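Local coordinates for protein nucleoporin NUP82 (Chaetomium thermophilum, PDB 5CWW) that probably serves as a structural component of the nuclear pore complex and a docking partner for transport factors, represented here by its N-terminal beta-propeller domain, at residues R107-P112 / T154-K159; S123-F128 / V345-G350; T133-H138 / H168-S173; V193-I198 / D251-A256; G266-T271 / I395-R400. One frame throughout, in Å; residues are numbered along the deposited sequence.

Contact 1 of 5, residues R107-P112 / T154-K159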
# COMPACT_ATOMS: atom_id res chain seq x y z
N ARG B 107 -17.30 27.04 4.47
CA ARG B 107 -16.48 27.34 5.64
C ARG B 107 -15.02 27.04 5.35
O ARG B 107 -14.70 26.15 4.55
CB ARG B 107 -16.95 26.54 6.85
CG ARG B 107 -18.04 27.21 7.67
CD ARG B 107 -17.51 28.40 8.45
NE ARG B 107 -18.24 28.60 9.70
CZ ARG B 107 -17.84 29.41 10.68
NH1 ARG B 107 -16.71 30.10 10.56
NH2 ARG B 107 -18.57 29.53 11.78
N ILE B 108 -14.12 27.78 6.00
CA ILE B 108 -12.69 27.56 5.86
C ILE B 108 -12.19 26.76 7.06
O ILE B 108 -12.61 27.00 8.19
CB ILE B 108 -11.90 28.89 5.74
CG1 ILE B 108 -10.73 28.74 4.77
CG2 ILE B 108 -11.43 29.41 7.10
CD1 ILE B 108 -11.15 28.76 3.32
N ILE B 109 -11.31 25.80 6.80
CA ILE B 109 -10.67 25.02 7.86
C ILE B 109 -9.17 25.24 7.83
O ILE B 109 -8.46 24.61 7.04
CB ILE B 109 -10.95 23.50 7.74
CG1 ILE B 109 -12.42 23.23 7.42
CG2 ILE B 109 -10.52 22.78 9.01
CD1 ILE B 109 -13.38 23.64 8.50
N LYS B 110 -8.68 26.13 8.68
CA LYS B 110 -7.24 26.31 8.83
C LYS B 110 -6.66 25.10 9.54
O LYS B 110 -7.28 24.55 10.46
CB LYS B 110 -6.92 27.59 9.59
CG LYS B 110 -6.77 28.83 8.70
CD LYS B 110 -5.53 28.74 7.82
CE LYS B 110 -5.34 30.00 6.99
NZ LYS B 110 -4.17 29.89 6.07
N THR B 111 -5.48 24.67 9.11
CA THR B 111 -4.84 23.48 9.64
C THR B 111 -3.46 23.82 10.20
O THR B 111 -2.91 24.87 9.88
CB THR B 111 -4.69 22.39 8.57
OG1 THR B 111 -3.61 22.73 7.69
CG2 THR B 111 -5.97 22.23 7.76
N PRO B 112 -2.91 22.93 11.04
CA PRO B 112 -1.58 23.16 11.61
C PRO B 112 -0.44 22.58 10.77
O PRO B 112 0.69 22.53 11.25
CB PRO B 112 -1.67 22.44 12.96
CG PRO B 112 -2.57 21.29 12.68
CD PRO B 112 -3.58 21.78 11.67
N THR B 154 -21.64 30.23 17.20
CA THR B 154 -20.69 29.57 18.10
C THR B 154 -19.29 29.51 17.49
O THR B 154 -19.14 29.51 16.27
CB THR B 154 -21.15 28.13 18.44
OG1 THR B 154 -21.27 27.37 17.23
CG2 THR B 154 -22.49 28.16 19.15
N PRO B 155 -18.25 29.45 18.35
CA PRO B 155 -16.87 29.43 17.85
C PRO B 155 -16.57 28.20 17.00
O PRO B 155 -17.04 27.10 17.31
CB PRO B 155 -16.03 29.43 19.12
CG PRO B 155 -16.93 28.90 20.18
CD PRO B 155 -18.30 29.38 19.82
N PHE B 156 -15.80 28.39 15.94
CA PHE B 156 -15.50 27.33 14.98
C PHE B 156 -14.02 27.00 14.96
O PHE B 156 -13.23 27.70 14.32
CB PHE B 156 -15.97 27.75 13.58
CG PHE B 156 -15.82 26.68 12.55
CD1 PHE B 156 -16.56 25.51 12.63
CD2 PHE B 156 -14.96 26.85 11.48
CE1 PHE B 156 -16.42 24.52 11.68
CE2 PHE B 156 -14.82 25.86 10.52
CZ PHE B 156 -15.55 24.70 10.62
N LYS B 157 -13.64 25.94 15.67
CA LYS B 157 -12.25 25.52 15.78
C LYS B 157 -12.13 24.00 15.78
O LYS B 157 -11.96 23.39 16.84
CB LYS B 157 -11.60 26.11 17.04
CG LYS B 157 -12.40 25.93 18.33
CD LYS B 157 -11.80 26.72 19.48
CE LYS B 157 -12.11 28.21 19.38
NZ LYS B 157 -11.56 28.98 20.52
N PRO B 158 -12.23 23.38 14.59
CA PRO B 158 -12.12 21.92 14.46
C PRO B 158 -10.82 21.38 15.03
O PRO B 158 -9.74 21.88 14.70
CB PRO B 158 -12.20 21.70 12.95
CG PRO B 158 -12.92 22.89 12.42
CD PRO B 158 -12.50 24.03 13.30
N LYS B 159 -10.92 20.35 15.86
CA LYS B 159 -9.75 19.76 16.50
C LYS B 159 -8.91 18.96 15.50
O LYS B 159 -9.42 18.17 14.73
CB LYS B 159 -10.19 18.85 17.65
CG LYS B 159 -9.04 18.15 18.39
CD LYS B 159 -8.10 19.16 19.04
CE LYS B 159 -6.99 18.47 19.82
NZ LYS B 159 -6.03 19.45 20.39
O HOH W 1 -17.57 31.08 14.19

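Contact 2 of 5, residues S123-F128 / V345-G350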
# COMPACT_ATOMS: atom_id res chain seq x y z
N SER B 123 -12.74 8.78 6.85
CA SER B 123 -12.88 7.54 7.60
C SER B 123 -14.20 6.88 7.24
O SER B 123 -15.07 7.52 6.65
CB SER B 123 -12.79 7.81 9.11
OG SER B 123 -13.92 8.51 9.57
N PRO B 124 -14.37 5.59 7.58
CA PRO B 124 -15.58 4.84 7.20
C PRO B 124 -16.88 5.48 7.66
O PRO B 124 -17.81 5.60 6.87
CB PRO B 124 -15.37 3.48 7.89
CG PRO B 124 -13.90 3.35 8.01
CD PRO B 124 -13.39 4.73 8.27
N ASN B 125 -16.95 5.89 8.93
CA ASN B 125 -18.15 6.51 9.46
C ASN B 125 -18.15 8.03 9.27
O ASN B 125 -19.05 8.72 9.74
CB ASN B 125 -18.30 6.17 10.95
CG ASN B 125 -18.49 4.68 11.18
OD1 ASN B 125 -19.10 3.99 10.36
ND2 ASN B 125 -17.95 4.18 12.28
N GLN B 126 -17.13 8.53 8.57
CA GLN B 126 -17.09 9.91 8.11
C GLN B 126 -17.10 10.92 9.26
O GLN B 126 -17.65 12.01 9.13
CB GLN B 126 -18.28 10.18 7.18
CG GLN B 126 -18.36 9.22 6.00
CD GLN B 126 -19.55 9.47 5.10
OE1 GLN B 126 -20.62 9.87 5.56
NE2 GLN B 126 -19.37 9.24 3.80
N ASP B 127 -16.46 10.56 10.37
CA ASP B 127 -16.31 11.46 11.50
C ASP B 127 -14.86 11.93 11.65
O ASP B 127 -14.61 13.01 12.19
CB ASP B 127 -16.79 10.79 12.79
CG ASP B 127 -16.22 9.39 12.97
OD1 ASP B 127 -15.64 8.85 12.01
OD2 ASP B 127 -16.37 8.83 14.07
N PHE B 128 -13.92 11.12 11.17
CA PHE B 128 -12.50 11.48 11.17
C PHE B 128 -11.99 11.69 9.75
O PHE B 128 -12.42 11.01 8.81
CB PHE B 128 -11.65 10.39 11.85
CG PHE B 128 -11.87 10.25 13.33
CD1 PHE B 128 -12.78 11.05 14.01
CD2 PHE B 128 -11.16 9.31 14.05
CE1 PHE B 128 -12.98 10.90 15.37
CE2 PHE B 128 -11.34 9.16 15.41
CZ PHE B 128 -12.26 9.96 16.07
N VAL B 345 -20.21 -2.73 22.30
CA VAL B 345 -20.02 -1.32 22.58
C VAL B 345 -20.76 -0.49 21.53
O VAL B 345 -20.92 -0.92 20.38
CB VAL B 345 -18.52 -0.93 22.56
CG1 VAL B 345 -18.30 0.51 23.01
CG2 VAL B 345 -17.70 -1.88 23.42
N GLU B 346 -21.21 0.69 21.95
CA GLU B 346 -21.98 1.59 21.10
C GLU B 346 -21.24 1.96 19.82
O GLU B 346 -20.05 1.66 19.65
CB GLU B 346 -22.32 2.85 21.91
CG GLU B 346 -23.38 3.79 21.32
CD GLU B 346 -24.76 3.16 21.22
OE1 GLU B 346 -24.92 2.00 21.65
OE2 GLU B 346 -25.68 3.83 20.70
N GLU B 347 -21.95 2.64 18.93
CA GLU B 347 -21.39 3.19 17.71
C GLU B 347 -21.17 4.69 17.89
O GLU B 347 -22.07 5.41 18.32
CB GLU B 347 -22.33 2.90 16.54
CG GLU B 347 -21.77 3.26 15.17
CD GLU B 347 -22.62 2.71 14.04
OE1 GLU B 347 -23.78 2.31 14.30
OE2 GLU B 347 -22.12 2.66 12.90
N ALA B 348 -19.97 5.15 17.56
CA ALA B 348 -19.58 6.54 17.78
C ALA B 348 -20.51 7.51 17.05
O ALA B 348 -20.94 8.52 17.60
CB ALA B 348 -18.15 6.76 17.33
N THR B 349 -20.82 7.18 15.79
CA THR B 349 -21.74 7.97 14.99
C THR B 349 -23.03 7.19 14.77
O THR B 349 -23.67 7.31 13.72
CB THR B 349 -21.14 8.33 13.62
OG1 THR B 349 -21.16 7.18 12.77
CG2 THR B 349 -19.72 8.84 13.76
N GLY B 350 -23.40 6.38 15.76
CA GLY B 350 -24.49 5.45 15.59
C GLY B 350 -25.45 5.27 16.74
O GLY B 350 -25.28 5.77 17.85

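Contact 3 of 5, residues T133-H138 / H168-S173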
# COMPACT_ATOMS: atom_id res chain seq x y z
N THR B 133 0.55 15.47 4.51
CA THR B 133 1.54 16.18 3.72
C THR B 133 2.43 15.11 3.12
O THR B 133 2.05 13.94 3.10
CB THR B 133 2.36 17.18 4.56
OG1 THR B 133 3.09 16.47 5.57
CG2 THR B 133 1.45 18.21 5.21
N SER B 134 3.61 15.48 2.65
CA SER B 134 4.55 14.49 2.13
C SER B 134 5.04 13.55 3.23
O SER B 134 5.26 12.37 2.98
CB SER B 134 5.74 15.18 1.46
OG SER B 134 6.35 16.11 2.34
N HIS B 135 5.18 14.08 4.45
CA HIS B 135 5.77 13.33 5.55
C HIS B 135 4.90 13.27 6.81
O HIS B 135 5.04 12.34 7.61
CB HIS B 135 7.13 13.92 5.93
CG HIS B 135 8.21 13.65 4.93
ND1 HIS B 135 8.25 14.25 3.69
CD2 HIS B 135 9.28 12.82 4.98
CE1 HIS B 135 9.31 13.82 3.03
NE2 HIS B 135 9.95 12.95 3.79
N THR B 136 4.01 14.24 6.98
CA THR B 136 3.24 14.36 8.22
C THR B 136 1.80 13.87 8.07
O THR B 136 1.27 13.82 6.96
CB THR B 136 3.21 15.82 8.73
OG1 THR B 136 2.48 16.64 7.81
CG2 THR B 136 4.63 16.36 8.88
N VAL B 137 1.20 13.51 9.20
CA VAL B 137 -0.18 13.04 9.23
C VAL B 137 -0.94 13.69 10.39
O VAL B 137 -0.53 13.56 11.55
CB VAL B 137 -0.26 11.51 9.36
CG1 VAL B 137 -1.71 11.04 9.32
CG2 VAL B 137 0.54 10.83 8.27
N HIS B 138 -2.03 14.38 10.07
CA HIS B 138 -2.92 14.92 11.08
C HIS B 138 -4.30 14.29 10.95
O HIS B 138 -4.75 13.97 9.85
CB HIS B 138 -3.04 16.44 10.95
CG HIS B 138 -1.80 17.18 11.33
ND1 HIS B 138 -0.71 17.29 10.50
CD2 HIS B 138 -1.47 17.85 12.47
CE1 HIS B 138 0.23 18.00 11.10
NE2 HIS B 138 -0.21 18.35 12.29
N HIS B 168 5.97 10.15 11.92
CA HIS B 168 5.69 10.76 10.62
C HIS B 168 6.19 12.20 10.61
O HIS B 168 5.44 13.14 10.89
CB HIS B 168 4.20 10.68 10.30
CG HIS B 168 3.71 9.28 10.06
ND1 HIS B 168 4.27 8.46 9.11
CD2 HIS B 168 2.72 8.57 10.64
CE1 HIS B 168 3.65 7.29 9.12
NE2 HIS B 168 2.70 7.34 10.04
N VAL B 169 7.47 12.35 10.28
CA VAL B 169 8.16 13.63 10.36
C VAL B 169 9.02 13.81 9.11
O VAL B 169 9.36 12.84 8.44
CB VAL B 169 9.05 13.71 11.62
CG1 VAL B 169 9.53 15.13 11.87
CG2 VAL B 169 8.28 13.22 12.84
N THR B 170 9.37 15.06 8.81
CA THR B 170 10.18 15.36 7.63
C THR B 170 11.57 14.75 7.70
O THR B 170 12.23 14.58 6.68
CB THR B 170 10.31 16.89 7.43
OG1 THR B 170 10.72 17.50 8.66
CG2 THR B 170 8.99 17.49 6.98
N SER B 171 12.02 14.41 8.91
CA SER B 171 13.35 13.83 9.09
C SER B 171 13.34 12.32 8.92
O SER B 171 14.39 11.68 8.98
CB SER B 171 13.92 14.20 10.46
OG SER B 171 13.11 13.72 11.52
N ARG B 172 12.16 11.74 8.72
CA ARG B 172 12.02 10.30 8.52
C ARG B 172 11.41 10.00 7.15
O ARG B 172 11.27 10.90 6.33
CB ARG B 172 11.16 9.68 9.63
CG ARG B 172 11.78 9.75 11.01
CD ARG B 172 12.89 8.73 11.20
NE ARG B 172 12.70 7.93 12.41
CZ ARG B 172 12.25 6.67 12.44
NH1 ARG B 172 11.94 6.03 11.32
NH2 ARG B 172 12.11 6.05 13.60
N SER B 173 11.06 8.74 6.91
CA SER B 173 10.54 8.33 5.62
C SER B 173 9.18 8.95 5.32
O SER B 173 8.33 9.05 6.20
CB SER B 173 10.44 6.80 5.55
OG SER B 173 10.02 6.37 4.27
O HOH W 2 6.04 9.81 7.45
O HOH W 3 2.79 13.50 11.69

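Contact 4 of 5, residues V193-I198 / D251-A256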
# COMPACT_ATOMS: atom_id res chain seq x y z
N VAL B 193 1.40 3.77 5.71
CA VAL B 193 2.51 3.09 5.07
C VAL B 193 3.48 4.13 4.52
O VAL B 193 3.06 5.09 3.87
CB VAL B 193 2.04 2.16 3.92
CG1 VAL B 193 3.19 1.33 3.39
CG2 VAL B 193 0.91 1.25 4.40
N THR B 194 4.76 3.93 4.79
CA THR B 194 5.81 4.84 4.34
C THR B 194 6.54 4.27 3.13
O THR B 194 6.41 3.08 2.84
CB THR B 194 6.83 5.11 5.47
OG1 THR B 194 7.35 3.87 5.95
CG2 THR B 194 6.17 5.86 6.62
N GLU B 195 7.28 5.12 2.43
CA GLU B 195 8.10 4.69 1.30
C GLU B 195 9.03 3.54 1.65
O GLU B 195 9.23 2.63 0.84
CB GLU B 195 8.93 5.85 0.76
CG GLU B 195 8.18 6.79 -0.16
CD GLU B 195 9.10 7.80 -0.83
OE1 GLU B 195 10.15 8.13 -0.24
OE2 GLU B 195 8.77 8.26 -1.94
N ASP B 196 9.59 3.56 2.85
CA ASP B 196 10.53 2.52 3.27
C ASP B 196 9.79 1.31 3.84
O ASP B 196 10.34 0.55 4.63
CB ASP B 196 11.55 3.07 4.27
CG ASP B 196 10.92 3.54 5.57
OD1 ASP B 196 9.70 3.82 5.59
OD2 ASP B 196 11.65 3.63 6.58
N ALA B 197 8.53 1.16 3.43
CA ALA B 197 7.76 -0.06 3.66
C ALA B 197 7.59 -0.41 5.13
O ALA B 197 7.71 -1.57 5.51
CB ALA B 197 8.42 -1.22 2.92
N ILE B 198 7.31 0.59 5.96
CA ILE B 198 6.93 0.34 7.34
C ILE B 198 5.42 0.50 7.47
O ILE B 198 4.87 1.56 7.16
CB ILE B 198 7.66 1.26 8.32
CG1 ILE B 198 9.17 1.03 8.22
CG2 ILE B 198 7.19 1.01 9.74
CD1 ILE B 198 9.99 2.12 8.82
N ASP B 251 13.85 -1.37 -4.34
CA ASP B 251 13.10 -2.57 -4.68
C ASP B 251 11.88 -2.76 -3.78
O ASP B 251 10.92 -3.43 -4.15
CB ASP B 251 13.99 -3.81 -4.61
CG ASP B 251 13.75 -4.78 -5.76
OD1 ASP B 251 12.81 -4.57 -6.56
OD2 ASP B 251 14.51 -5.77 -5.87
N MET B 252 11.93 -2.16 -2.59
CA MET B 252 10.77 -2.16 -1.69
C MET B 252 10.36 -0.73 -1.34
O MET B 252 9.85 -0.47 -0.25
CB MET B 252 11.08 -2.96 -0.42
CG MET B 252 11.23 -4.46 -0.67
SD MET B 252 11.28 -5.45 0.83
CE MET B 252 9.57 -5.36 1.35
N GLU B 253 10.59 0.19 -2.27
CA GLU B 253 10.04 1.53 -2.15
C GLU B 253 8.54 1.46 -2.46
O GLU B 253 8.16 1.13 -3.58
CB GLU B 253 10.74 2.51 -3.10
CG GLU B 253 10.27 3.95 -2.95
CD GLU B 253 10.86 4.86 -4.01
OE1 GLU B 253 11.60 5.80 -3.64
OE2 GLU B 253 10.57 4.65 -5.21
N VAL B 254 7.71 1.77 -1.47
CA VAL B 254 6.27 1.64 -1.63
C VAL B 254 5.69 2.77 -2.46
O VAL B 254 6.00 3.94 -2.22
CB VAL B 254 5.55 1.60 -0.27
CG1 VAL B 254 4.04 1.41 -0.46
CG2 VAL B 254 6.11 0.48 0.60
N ALA B 255 4.86 2.42 -3.43
CA ALA B 255 4.13 3.39 -4.24
C ALA B 255 2.76 3.66 -3.63
O ALA B 255 2.32 4.80 -3.55
CB ALA B 255 3.99 2.91 -5.67
N ALA B 256 2.08 2.59 -3.22
CA ALA B 256 0.76 2.72 -2.60
C ALA B 256 0.33 1.42 -1.95
O ALA B 256 0.85 0.35 -2.25
CB ALA B 256 -0.27 3.15 -3.63
O HOH W 4 6.71 6.44 -3.33

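Contact 5 of 5, residues G266-T271 / I395-R400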
# COMPACT_ATOMS: atom_id res chain seq x y z
N GLY B 266 -14.41 -13.66 2.74
CA GLY B 266 -13.18 -14.39 2.95
C GLY B 266 -12.15 -13.57 3.69
O GLY B 266 -12.47 -12.81 4.60
N TRP B 267 -10.89 -13.74 3.29
CA TRP B 267 -9.78 -13.07 3.94
C TRP B 267 -9.58 -11.64 3.45
O TRP B 267 -8.73 -10.92 3.99
CB TRP B 267 -8.50 -13.87 3.71
CG TRP B 267 -8.52 -15.24 4.30
CD1 TRP B 267 -8.69 -16.42 3.64
CD2 TRP B 267 -8.35 -15.58 5.69
NE1 TRP B 267 -8.64 -17.47 4.52
CE2 TRP B 267 -8.44 -16.98 5.78
CE3 TRP B 267 -8.15 -14.84 6.85
CZ2 TRP B 267 -8.32 -17.66 7.00
CZ3 TRP B 267 -8.03 -15.51 8.06
CH2 TRP B 267 -8.12 -16.90 8.12
N ALA B 268 -10.34 -11.24 2.44
CA ALA B 268 -10.15 -9.95 1.79
C ALA B 268 -10.12 -8.76 2.76
O ALA B 268 -9.23 -7.92 2.67
CB ALA B 268 -11.24 -9.73 0.74
N PRO B 269 -11.08 -8.69 3.69
CA PRO B 269 -11.06 -7.49 4.55
C PRO B 269 -9.96 -7.49 5.61
O PRO B 269 -9.86 -6.52 6.35
CB PRO B 269 -12.45 -7.50 5.21
CG PRO B 269 -13.06 -8.85 4.92
CD PRO B 269 -12.11 -9.66 4.09
N MET B 270 -9.14 -8.54 5.67
CA MET B 270 -7.96 -8.57 6.54
C MET B 270 -6.68 -8.58 5.73
O MET B 270 -5.61 -8.87 6.27
CB MET B 270 -7.97 -9.80 7.45
CG MET B 270 -9.26 -10.04 8.18
SD MET B 270 -9.17 -11.57 9.12
CE MET B 270 -10.91 -11.78 9.51
N THR B 271 -6.78 -8.29 4.44
CA THR B 271 -5.62 -8.38 3.56
C THR B 271 -5.17 -6.99 3.12
O THR B 271 -5.91 -6.27 2.45
CB THR B 271 -5.93 -9.23 2.31
OG1 THR B 271 -6.44 -10.50 2.72
CG2 THR B 271 -4.67 -9.42 1.47
N ILE B 395 -10.37 -4.95 -5.75
CA ILE B 395 -11.77 -5.26 -5.53
C ILE B 395 -11.85 -6.64 -4.90
O ILE B 395 -11.56 -7.65 -5.55
CB ILE B 395 -12.57 -5.22 -6.85
CG1 ILE B 395 -12.35 -3.89 -7.56
CG2 ILE B 395 -14.05 -5.43 -6.57
CD1 ILE B 395 -12.80 -3.87 -8.99
N GLY B 396 -12.22 -6.69 -3.63
CA GLY B 396 -12.23 -7.94 -2.90
C GLY B 396 -13.29 -8.89 -3.41
O GLY B 396 -14.33 -8.48 -3.92
N GLU B 397 -13.01 -10.19 -3.29
CA GLU B 397 -14.00 -11.22 -3.56
C GLU B 397 -15.25 -10.94 -2.75
O GLU B 397 -15.16 -10.42 -1.63
CB GLU B 397 -13.45 -12.60 -3.23
CG GLU B 397 -12.93 -12.72 -1.80
CD GLU B 397 -12.80 -14.16 -1.33
OE1 GLU B 397 -13.73 -14.95 -1.57
OE2 GLU B 397 -11.76 -14.48 -0.72
N LYS B 398 -16.41 -11.27 -3.30
CA LYS B 398 -17.66 -11.10 -2.59
C LYS B 398 -18.18 -12.45 -2.13
O LYS B 398 -17.96 -13.46 -2.81
CB LYS B 398 -18.69 -10.39 -3.47
CG LYS B 398 -18.22 -9.03 -3.98
CD LYS B 398 -19.39 -8.15 -4.42
CE LYS B 398 -20.15 -7.58 -3.23
NZ LYS B 398 -19.30 -6.72 -2.35
N PRO B 399 -18.87 -12.50 -0.98
CA PRO B 399 -19.42 -13.77 -0.49
C PRO B 399 -20.35 -14.44 -1.49
O PRO B 399 -21.08 -13.75 -2.20
CB PRO B 399 -20.18 -13.36 0.78
CG PRO B 399 -19.55 -12.09 1.21
CD PRO B 399 -19.15 -11.39 -0.04
N ARG B 400 -20.32 -15.76 -1.54
CA ARG B 400 -21.15 -16.52 -2.48
C ARG B 400 -22.57 -16.68 -1.94
O ARG B 400 -22.77 -16.82 -0.73
CB ARG B 400 -20.53 -17.89 -2.75
CG ARG B 400 -19.06 -17.84 -3.15
CD ARG B 400 -18.50 -19.24 -3.36
NE ARG B 400 -17.05 -19.25 -3.43
CZ ARG B 400 -16.30 -20.35 -3.53
NH1 ARG B 400 -16.88 -21.54 -3.58
NH2 ARG B 400 -14.98 -20.25 -3.58

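Contact 1 of 5, residues R107-P112 / T154-K159
At a seam between two consecutive blades of the beta-propeller, Arg-107 of strand 106-110, an edge strand of its sheet, lies on Phe-156 from the loop that leads to strand 160-162, an edge strand of the next. The guanidinium is stacked flat on the ring, planes 24° apart and centres separated by 4.4 Å. The cation sits off-centre, so the cation-pi contact is shifted toward the CB end of the phenylalanine, where Arg-107 NH2 comes 3.6 Å from Phe-156 CB. Phe-156 carries CG anti to its own backbone nitrogen (chi1 -175°), which sends the ring across to strand 106-110. Its opposite face is covered by CD of Pro-158, and the ring is thereby sandwiched between proline and guanidinium. At the ring's edge Ile-109 packs tightly, with CD1 3.2 Å from Phe-156 CZ. The same methyl meets Pro-158 CG at 4.0 Å. Arg-107 is also held by polar partners: NE bonds to His-147 O, while NH2 donates a hydrogen bond to a water, which in turn donates one to Thr-154 O. A methionine in place of Arg-107 would lose the cation and its flat stack on Phe-156, and would probably leave His-147 O and the bridging water without this donor. In the plane of the Phe-156 ring, at its edge, stands the carbonyl of Ile-108, with O 3.4 Å from CE2.

Contact 2 of 5, residues S123-F128 / V345-G350
Thr-349 pushes its two branches between Asn-125 and Asp-127, and the whole contact turns on that fork. With OG1 placed between the backbone nitrogen and the carbonyl carbon (chi1 75°), the hydroxyl goes to one neighbour and the methyl to the other. Thr-349 OG1 faces the aliphatic part of Asn-125, 3.5 Å from its CB. Thr-349 CG2 lies against the carboxylate of Asp-127, 3.4 Å from OD2. These are van der Waals contacts, and no hydrogen bond joins the two segments. Farther along, the amide of Asn-125 and the carboxylate of Glu-347 are turned 68° apart, with OD1 of Asn-125 4.2 Å from OE2 of Glu-347. The polar ends have partners outside the two segments: Asp-127 OD2 accepts from His-188 NE2, and Asn-125 ND2 makes a weak bond to Asn-186 O. Each side carries a type I turn, Ser-123 to Gln-126 (with Asp-127 just after it) and Glu-347 to Gly-350. The first turn links propeller strands 119-122 and 128-132. The second lies between strands 343-345 and 354-358, in the insertion that also holds helices 298-315 and 321-338, so this surface contact lays that insertion against an early blade.

Contact 3 of 5, residues T133-H138 / H168-S173
His-135 reaches into the turn formed by Val-169 to Arg-172, its CG anti to the carbonyl carbon (chi1 -72°), which carries the ring there. The ring points an edge at the backbone: Arg-172 O lies close to the ring plane, 3.1 Å from His-135 CD2. Thr-170 CA stands 3.8 Å from His-135 CG. Beside this, Val-137 sets CG2 over a face of the His-168 ring in a CH-pi contact, 4.2 Å from its centroid. No direct hydrogen bond spans the segments, but two waters bridge them. One lies 2.7 Å from His-135 O and also meets His-168 ND1 and Ser-173 O; the second accepts from Val-137 N and lies 2.8 Å from His-168 O. In the next shell, Ser-134 OG bonds His-135 ND1 and so fixes the turn of the ring, while His-168 NE2 is tied to Thr-192 OG1. With alanine in place of His-135, a gap is likely to open beside the 169-172 turn, and Ser-134 OG would lose its ring partner. Residues Thr-133 to Thr-136 are braced by an ST motif, Thr-136 N to Thr-133 OG1. What meets is a hairpin loop of one propeller blade and the linker from strand 160-162 into the next.

Contact 4 of 5, residues V193-I198 / D251-A256
Met-252, the first residue to leave helix 248-251, turns its carbonyl toward Ala-197, whose CB lies 3.6 Å from Met-252 O. Glu-253 follows with a CA-H...O contact: its CA stands 3.3 Å from Glu-195 O. From there its side chain runs out alongside that of Glu-195, both pointing the same way, the carboxylates 29° from parallel and OE1 of Glu-253 4.1 Å from OE2 of Glu-195. Two like charges this near would probably raise the affinity of one of them for a proton. Each has help: Glu-253 OE2 is bonded to Thr-277 OG1, and Glu-195 OE2 accepts a hydrogen bond from a water that also donates to Val-254 O. Val-254 makes the one direct hydrogen bond between the segments, N to Glu-195 O at 2.9 Å, nearly straight at 165°, and arriving in the carbonyl plane on a lone pair. Its side chain packs against the turn. Val-254 CG2 settles 3.4 Å from Thr-194 O and also touches Ala-197, whereas Val-254 CG1, anti to the backbone nitrogen (chi1 -178°), meets Val-193 CG1 at 3.9 Å, the two valines crossing at about a right angle. Ala-255 and Ala-256 then form a classic beta bulge in strand 254-258. The partner on the other side is the type I turn from Thr-194 to Ala-197, at the hairpin between strands 189-194 and 198-203. The contact thus clamps that hairpin to the first strand of the following propeller blade, with Leu-221 of helix 221-225 packing on Ala-197 and Met-252, and Met-276 of strand 272-276 behind Met-252 and Val-254.

Contact 5 of 5, residues G266-T271 / I395-R400
Gly-266 brings its bare CA to within 3.9 Å of Glu-397 OE2. Its positive phi suits a residue without a side chain, and a CB on this atom would clash with that same oxygen. Trp-267 also turns its backbone to the carboxylate, N being 4.2 Å from Glu-397 OE2, while its indole meets the ring of Trp-333 on helix 321-338. Ala-268 makes the apolar part of the contact. Its CB rests 4.2 Å from Gly-396 CA and 4.3 Å from Glu-397 CG, and a CB on Gly-396 would crowd it. Glu-397 bends toward the turn because CG lies between its backbone nitrogen and carbonyl carbon (chi1 55°), the chain beyond running extended to Gly-266. The backbone of Glu-397 is held by Asn-426 OD1, which accepts from its N-H, and by a backbone bond with Gly-265. Ala-268 and Pro-269 form a short 3-10 turn, which precedes strand 272-276 of one propeller blade and leans on the loop that leaves strand 389-395, an edge strand of the next. The bond from Met-270 N to Trp-267 O closes this turn. Thr-271 OG1 adds a side-chain bond to the same oxygen, 2.7 Å from Trp-267 O, coming from the opposite face of the carbonyl and standing 59° out of its plane; its backbone N bonds Ala-268 O at 3.0 Å.

How the contacts relate
Contacts 1, 3, 4 and 5 join neighbouring blades or their linkers, whereas contact 2 lays a later insertion on the surface of an early blade. Contacts 4 and 5 are the buried pair, yet they differ: contact 4 has a direct backbone hydrogen bond and a valine core, while contact 5 has no direct hydrogen bond, only a glutamate laid along glycine and alanine. Contact 1, partly buried, relies on an aromatic and cationic stack, and contact 3 on histidine packing and two water bridges. Contacts 3 and 4 touch, Ser-173 OG lying 3.2 Å from Asp-196 N, and Pro-112 of contact 1 packs on His-138 of contact 3. Contacts 1 and 5 lie on opposite sides of the chain's centre, their centres 38 Å apart.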